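PDB 4FGM: aminopeptidase N family protein from Idiomarina loihiensis L2TR, which probably acts as a zinc-dependent aminopeptidase of the M61 family, trimming residues from the N-terminal ends of peptides. Local coordinates for residues L62-K65 and R71-L74; I521-L526 and Q531-I536; Y258-N263 and G322-K327. All coordinates share one frame; numbering follows the deposited sequence.

How the contacts relate
Along the chain the order is contact 1, contact 3, contact 2, and no two of them touch. Contact 1 pairs strands 60-68 and 71-74 in the M61 N-terminal domain. Contact 3 joins the approaches to helices 262-277 and 326-342; the first of these helices carries His273 and His277, two of the three protein residues that bind zinc, with Glu307. Contact 2 belongs to an antiparallel sheet near the C-terminal end, consistent with a PDZ domain. Centre to centre, contacts 1 and 3 are about 56 Å apart, on opposite sides of the chain's centre, contacts 2 and 3 about 36 Å and contacts 1 and 2 about 63 Å. Even contacts 2 and 3 keep their nearest atoms about 15 Å apart, so none is coupled directly to another.

Contact 1 of 3, residues L62-K65 and R71-L74; sequences LPVK and RWQL
The indole of Trp72 is met obliquely by Val64 CG2 and by the carbonyl O of Lys65, neither squarely over a face nor at an edge; Lys65 O lies 3.9 Å from Trp72 CD1. The two segments form an antiparallel beta hairpin, strand 60-68 turning back into strand 71-74, and their end-to-end directions differ by 150°. Lys65 and Gln73 are a hydrogen-bonded pair, whereas Val64 and Leu74 are a non-hydrogen-bonded one. The side chains of the latter pair share one face of the sheet: Leu74 CD2 reaches to 3.9 Å from Val64 CG2, and the two side chains approach at a slant. Val64 CG2 stands anti to its own backbone N, a setting that also brings it within 4.0 Å of Trp72 CB. This apolar patch continues onto Leu53 and Ala55 of strand 53-57, the next strand, antiparallel to 60-68. The other face carries Lys65 and Gln73, whose stems come no nearer than 4.4 Å, Lys65 CG to Gln73 CB. Further along strand 71-74, the guanidinium of Arg71 forms salt bridges with Glu116, Glu30 and Glu295. Two backbone bonds fix the register: Lys65 N gives to Gln73 O at 3.0 Å, and Gln73 N returns to Lys65 O at 2.8 Å with an N-H...O angle of 164°.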
# COMPACT_ATOMS: atom_id res chain seq x y z
N LEU A 62 4.00 28.23 30.92
CA LEU A 62 3.16 27.30 31.66
C LEU A 62 3.88 25.96 31.75
O LEU A 62 4.41 25.47 30.76
CB LEU A 62 1.81 27.12 30.96
CG LEU A 62 0.79 26.19 31.64
CD1 LEU A 62 0.38 26.76 32.99
CD2 LEU A 62 -0.42 26.05 30.74
N PRO A 63 3.92 25.37 32.95
CA PRO A 63 4.60 24.08 33.11
C PRO A 63 3.89 22.96 32.36
O PRO A 63 2.66 22.90 32.31
CB PRO A 63 4.56 23.86 34.62
CG PRO A 63 4.51 25.27 35.17
CD PRO A 63 3.53 25.93 34.25
N VAL A 64 4.69 22.08 31.76
CA VAL A 64 4.16 20.94 31.02
C VAL A 64 5.18 19.82 31.16
O VAL A 64 6.37 20.05 31.01
CB VAL A 64 3.97 21.27 29.52
CG1 VAL A 64 5.28 21.77 28.93
CG2 VAL A 64 3.50 20.04 28.78
N LYS A 65 4.72 18.61 31.48
CA LYS A 65 5.64 17.48 31.62
C LYS A 65 5.19 16.36 30.70
O LYS A 65 4.00 16.18 30.45
CB LYS A 65 5.68 16.96 33.06
CG LYS A 65 4.37 16.35 33.54
CD LYS A 65 4.59 15.18 34.50
CE LYS A 65 4.70 15.61 35.96
NZ LYS A 65 5.91 16.44 36.24
N ARG A 71 2.57 11.30 25.32
CA ARG A 71 1.58 12.07 26.06
C ARG A 71 2.17 13.11 26.99
O ARG A 71 3.13 12.84 27.72
CB ARG A 71 0.67 11.10 26.84
CG ARG A 71 -0.57 11.73 27.48
CD ARG A 71 -1.51 10.66 28.04
NE ARG A 71 -2.14 9.88 26.98
CZ ARG A 71 -3.33 10.14 26.46
NH1 ARG A 71 -4.04 11.16 26.91
NH2 ARG A 71 -3.80 9.39 25.47
N TRP A 72 1.59 14.31 26.95
CA TRP A 72 2.03 15.41 27.80
C TRP A 72 0.89 15.87 28.70
O TRP A 72 -0.29 15.71 28.36
CB TRP A 72 2.50 16.59 26.94
CG TRP A 72 3.82 16.38 26.27
CD1 TRP A 72 5.03 16.83 26.70
CD2 TRP A 72 4.06 15.67 25.06
NE1 TRP A 72 6.02 16.44 25.82
CE2 TRP A 72 5.44 15.72 24.80
CE3 TRP A 72 3.23 14.99 24.15
CZ2 TRP A 72 6.03 15.12 23.69
CZ3 TRP A 72 3.81 14.38 23.04
CH2 TRP A 72 5.19 14.46 22.82
N GLN A 73 1.25 16.44 29.85
CA GLN A 73 0.25 16.94 30.80
C GLN A 73 0.57 18.40 31.14
O GLN A 73 1.68 18.72 31.57
CB GLN A 73 0.24 16.10 32.07
CG GLN A 73 -0.91 16.43 33.01
CD GLN A 73 -0.98 15.50 34.21
OE1 GLN A 73 -0.06 15.45 35.03
NE2 GLN A 73 -2.07 14.75 34.32
N LEU A 74 -0.42 19.27 30.93
CA LEU A 74 -0.28 20.71 31.18
C LEU A 74 -0.67 21.11 32.59
O LEU A 74 -1.55 20.50 33.20
CB LEU A 74 -1.17 21.50 30.21
CG LEU A 74 -0.91 21.50 28.71
CD1 LEU A 74 -2.12 22.08 28.00
CD2 LEU A 74 0.35 22.30 28.38

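Contact 2 of 3, residues I521-L526 and Q531-I536; sequences IAIDHL and QSVKRI
Ile536 and Ile523 bury the most surface here, with Leu526 third, and their meeting is entirely aliphatic. Ile536, on the short helix 533-537, sends its two branches to different partners. Its CG2 methyl rests 3.7 Å from Ile523 CG2 and 4.0 Å from Ile523 CB, while its CD1, at the end of the longer branch, comes to 4.2 Å from Leu526 CB. In both isoleucines CG1 lies beside the backbone N (chi1 -65° in Ile523, -66° in Ile536), which leaves CG2 anti to it and turns the two CG2 methyls against each other. The longer branch of Ile523 serves a second helix residue: its CD1 lies 4.4 Å from Val533 CG2, a looser approach one helical turn earlier. Ile523 and Leu526 are placed for this by a type I' beta turn, closed by two backbone bonds, Ile523 N to Leu526 O and Leu526 N to Ile523 O, both 2.9 Å long. Strand 519-523 pairs with strands 497-503, 526-527 and 545-552, and a classic beta bulge sets Ile521 and Ala522 opposite the single residue His549. These strands and the short helix are consistent with a PDZ domain. Ile523 also packs on Ile548 of strand 545-552 and on Phe487, so helix 533-537 lies against a small hydrophobic core beside the hairpin of strands 519-523 and 526-527.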
# COMPACT_ATOMS: atom_id res chain seq x y z
N ILE A 521 30.02 -16.28 -3.63
CA ILE A 521 31.18 -15.77 -4.32
C ILE A 521 31.61 -16.63 -5.51
O ILE A 521 32.15 -16.14 -6.49
CB ILE A 521 32.32 -15.57 -3.27
CG1 ILE A 521 32.80 -14.14 -3.34
CG2 ILE A 521 33.41 -16.62 -3.42
CD1 ILE A 521 31.71 -13.15 -2.97
N ALA A 522 31.37 -17.93 -5.41
CA ALA A 522 31.72 -18.84 -6.51
C ALA A 522 30.79 -20.04 -6.54
O ALA A 522 30.26 -20.46 -5.51
CB ALA A 522 33.16 -19.30 -6.38
N ILE A 523 30.58 -20.58 -7.73
CA ILE A 523 29.75 -21.76 -7.93
C ILE A 523 30.61 -22.70 -8.77
O ILE A 523 31.09 -22.32 -9.84
CB ILE A 523 28.45 -21.42 -8.70
CG1 ILE A 523 27.58 -20.48 -7.85
CG2 ILE A 523 27.68 -22.70 -9.03
CD1 ILE A 523 26.51 -19.77 -8.65
N ASP A 524 30.83 -23.91 -8.27
CA ASP A 524 31.65 -24.90 -8.97
C ASP A 524 33.06 -24.31 -9.23
O ASP A 524 33.68 -24.59 -10.26
CB ASP A 524 30.99 -25.29 -10.29
CG ASP A 524 31.40 -26.68 -10.76
OD1 ASP A 524 32.25 -27.31 -10.08
OD2 ASP A 524 30.87 -27.14 -11.79
N HIS A 525 33.54 -23.50 -8.30
CA HIS A 525 34.85 -22.86 -8.39
C HIS A 525 34.93 -21.74 -9.42
O HIS A 525 36.01 -21.26 -9.73
CB HIS A 525 35.92 -23.91 -8.68
CG HIS A 525 35.92 -25.04 -7.70
ND1 HIS A 525 36.43 -24.92 -6.42
CD2 HIS A 525 35.40 -26.29 -7.78
CE1 HIS A 525 36.22 -26.04 -5.76
NE2 HIS A 525 35.60 -26.89 -6.56
N LEU A 526 33.78 -21.32 -9.94
CA LEU A 526 33.75 -20.23 -10.92
C LEU A 526 33.12 -18.98 -10.33
O LEU A 526 32.11 -19.03 -9.63
CB LEU A 526 32.97 -20.67 -12.16
CG LEU A 526 33.61 -21.81 -12.96
CD1 LEU A 526 32.75 -22.16 -14.16
CD2 LEU A 526 35.01 -21.37 -13.41
N GLN A 531 26.66 -11.30 -14.41
CA GLN A 531 27.01 -11.73 -15.76
C GLN A 531 27.11 -13.24 -15.93
O GLN A 531 26.69 -13.78 -16.95
CB GLN A 531 28.36 -11.13 -16.16
CG GLN A 531 28.41 -9.61 -16.23
CD GLN A 531 27.63 -9.06 -17.40
OE1 GLN A 531 26.40 -9.02 -17.39
NE2 GLN A 531 28.35 -8.63 -18.44
N SER A 532 27.66 -13.93 -14.94
CA SER A 532 27.87 -15.37 -15.06
C SER A 532 26.88 -16.34 -14.43
O SER A 532 26.83 -17.50 -14.83
CB SER A 532 29.27 -15.72 -14.55
OG SER A 532 29.36 -15.54 -13.14
N VAL A 533 26.08 -15.89 -13.47
CA VAL A 533 25.18 -16.82 -12.79
C VAL A 533 24.26 -17.67 -13.66
O VAL A 533 24.09 -18.86 -13.39
CB VAL A 533 24.35 -16.10 -11.69
CG1 VAL A 533 23.31 -15.18 -12.32
CG2 VAL A 533 23.71 -17.14 -10.79
N LYS A 534 23.66 -17.09 -14.68
CA LYS A 534 22.76 -17.86 -15.55
C LYS A 534 23.53 -18.81 -16.51
O LYS A 534 23.07 -19.91 -16.79
CB LYS A 534 21.85 -16.91 -16.32
CG LYS A 534 21.09 -15.98 -15.38
CD LYS A 534 20.14 -15.06 -16.12
CE LYS A 534 18.97 -15.82 -16.72
NZ LYS A 534 18.08 -14.93 -17.52
N ARG A 535 24.69 -18.37 -16.99
CA ARG A 535 25.52 -19.20 -17.87
C ARG A 535 25.90 -20.44 -17.07
O ARG A 535 25.71 -21.57 -17.52
CB ARG A 535 26.80 -18.46 -18.28
CG ARG A 535 26.66 -17.48 -19.42
CD ARG A 535 27.60 -16.28 -19.25
NE ARG A 535 28.81 -16.62 -18.49
CZ ARG A 535 29.77 -15.76 -18.19
NH1 ARG A 535 29.68 -14.49 -18.58
NH2 ARG A 535 30.84 -16.15 -17.50
N ILE A 536 26.45 -20.20 -15.88
CA ILE A 536 26.88 -21.28 -14.99
C ILE A 536 25.76 -22.28 -14.70
O ILE A 536 25.99 -23.49 -14.72
CB ILE A 536 27.40 -20.69 -13.65
CG1 ILE A 536 28.68 -19.88 -13.89
CG2 ILE A 536 27.68 -21.81 -12.65
CD1 ILE A 536 29.15 -19.09 -12.69

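Contact 3 of 3, residues Y258-N263 and G322-K327; sequences YEMNDN and GIIDEK
Selenomethionine Met260 reaches across to Ile323 and Ile324, joining the starts of two helices in the helical part of the protein, away from the zinc site; segment 322-327 belongs to the M61 glycyl aminopeptidase family region. From CB, the first torsion puts CG anti to the backbone N (chi1 168°), where Met260 CG comes 4.5 Å from Ile324 CG2, a marginal touch. The chain then bends at chi2 and again at chi3, passing through SE, and the two bends curl it so that its terminal methyl faces Ile323. There Met260 CE sits 3.6 Å from Ile323 CG2 and 4.0 Å from Ile323 O. Leu268 of helix 262-277 touches both, and Ile207 of helix 197-215 packs on Ile323. Asn261 is the N-cap of helix 262-277 and Asp325 that of helix 326-342, while Gly322 closes the preceding helix in a Schellman motif. The side chains meet through carbon alone, with little surface buried (103 Å² summed over both sides), and Met260 CE passes Ile323 O only at van der Waals range. Such methyl contacts set no specific direction; the salt bridges of Asp262 to Arg328 and Lys331 are consistent with fixing how the two helix starts are set.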
# COMPACT_ATOMS: atom_id res chain seq x y z
N TYR A 258 4.41 6.74 -26.56
CA TYR A 258 3.04 6.48 -26.99
C TYR A 258 2.41 5.27 -26.32
O TYR A 258 1.37 5.37 -25.67
CB TYR A 258 2.98 6.28 -28.51
CG TYR A 258 1.57 6.07 -29.03
CD1 TYR A 258 0.66 7.12 -29.08
CD2 TYR A 258 1.14 4.80 -29.43
CE1 TYR A 258 -0.65 6.92 -29.52
CE2 TYR A 258 -0.17 4.59 -29.87
CZ TYR A 258 -1.06 5.66 -29.91
OH TYR A 258 -2.36 5.45 -30.33
N GLU A 259 3.06 4.12 -26.47
CA GLU A 259 2.55 2.88 -25.90
C GLU A 259 2.64 2.73 -24.39
O GLU A 259 3.45 3.38 -23.72
CB GLU A 259 3.26 1.69 -26.55
CG GLU A 259 2.98 1.49 -28.03
CD GLU A 259 1.51 1.26 -28.32
OE1 GLU A 259 0.84 0.60 -27.50
OE2 GLU A 259 1.03 1.73 -29.37
N MSE A 260 1.79 1.85 -23.88
CA MSE A 260 1.74 1.52 -22.46
C MSE A 260 2.97 0.67 -22.15
O MSE A 260 3.43 -0.08 -23.01
CB MSE A 260 0.47 0.70 -22.20
CG MSE A 260 0.41 0.02 -20.84
SE MSE A 260 0.15 1.27 -19.39
CE MSE A 260 -1.29 2.31 -20.19
N ASN A 261 3.50 0.80 -20.94
CA ASN A 261 4.64 -0.00 -20.52
C ASN A 261 4.38 -0.47 -19.09
O ASN A 261 3.48 0.02 -18.42
CB ASN A 261 5.96 0.79 -20.63
CG ASN A 261 5.97 2.04 -19.78
OD1 ASN A 261 5.91 1.98 -18.55
ND2 ASN A 261 6.04 3.20 -20.43
N ASP A 262 5.16 -1.43 -18.62
CA ASP A 262 4.98 -1.98 -17.28
C ASP A 262 5.09 -0.97 -16.14
O ASP A 262 4.37 -1.05 -15.15
CB ASP A 262 5.97 -3.13 -17.05
CG ASP A 262 5.70 -4.31 -17.96
OD1 ASP A 262 5.20 -4.09 -19.08
OD2 ASP A 262 6.01 -5.46 -17.57
N ASN A 263 6.00 -0.01 -16.28
CA ASN A 263 6.19 0.99 -15.23
C ASN A 263 5.01 1.93 -15.09
O ASN A 263 4.54 2.16 -13.98
CB ASN A 263 7.47 1.78 -15.48
CG ASN A 263 8.69 0.89 -15.49
OD1 ASN A 263 8.86 0.04 -14.61
ND2 ASN A 263 9.56 1.09 -16.47
N GLY A 322 -10.47 -0.23 -20.02
CA GLY A 322 -9.79 -0.20 -21.31
C GLY A 322 -8.40 0.40 -21.34
O GLY A 322 -7.95 0.83 -22.40
N ILE A 323 -7.71 0.45 -20.21
CA ILE A 323 -6.36 1.00 -20.18
C ILE A 323 -5.38 -0.08 -20.64
O ILE A 323 -4.47 0.19 -21.42
CB ILE A 323 -5.96 1.48 -18.75
CG1 ILE A 323 -6.97 2.52 -18.25
CG2 ILE A 323 -4.57 2.08 -18.77
CD1 ILE A 323 -7.06 3.75 -19.10
N ILE A 324 -5.59 -1.31 -20.16
CA ILE A 324 -4.74 -2.44 -20.53
C ILE A 324 -5.58 -3.58 -21.10
O ILE A 324 -6.72 -3.79 -20.69
CB ILE A 324 -3.95 -2.98 -19.32
CG1 ILE A 324 -4.93 -3.51 -18.26
CG2 ILE A 324 -3.05 -1.88 -18.75
CD1 ILE A 324 -4.27 -4.24 -17.12
N ASP A 325 -5.01 -4.33 -22.05
CA ASP A 325 -5.73 -5.44 -22.66
C ASP A 325 -5.72 -6.67 -21.74
O ASP A 325 -5.14 -6.63 -20.66
CB ASP A 325 -5.13 -5.80 -24.02
CG ASP A 325 -3.68 -6.24 -23.92
OD1 ASP A 325 -3.34 -7.00 -22.99
OD2 ASP A 325 -2.89 -5.83 -24.80
N GLU A 326 -6.34 -7.75 -22.19
CA GLU A 326 -6.40 -8.96 -21.38
C GLU A 326 -5.05 -9.67 -21.24
O GLU A 326 -4.85 -10.43 -20.30
CB GLU A 326 -7.45 -9.93 -21.94
CG GLU A 326 -6.91 -11.12 -22.73
CD GLU A 326 -6.44 -10.75 -24.12
OE1 GLU A 326 -6.54 -9.57 -24.49
OE2 GLU A 326 -5.97 -11.66 -24.84
N LYS A 327 -4.13 -9.42 -22.17
CA LYS A 327 -2.82 -10.05 -22.11
C LYS A 327 -2.06 -9.47 -20.91
O LYS A 327 -1.53 -10.21 -20.08
CB LYS A 327 -2.05 -9.81 -23.41
CG LYS A 327 -2.61 -10.53 -24.64
CD LYS A 327 -2.39 -12.04 -24.57
CE LYS A 327 -2.90 -12.75 -25.82
NZ LYS A 327 -4.16 -13.52 -25.60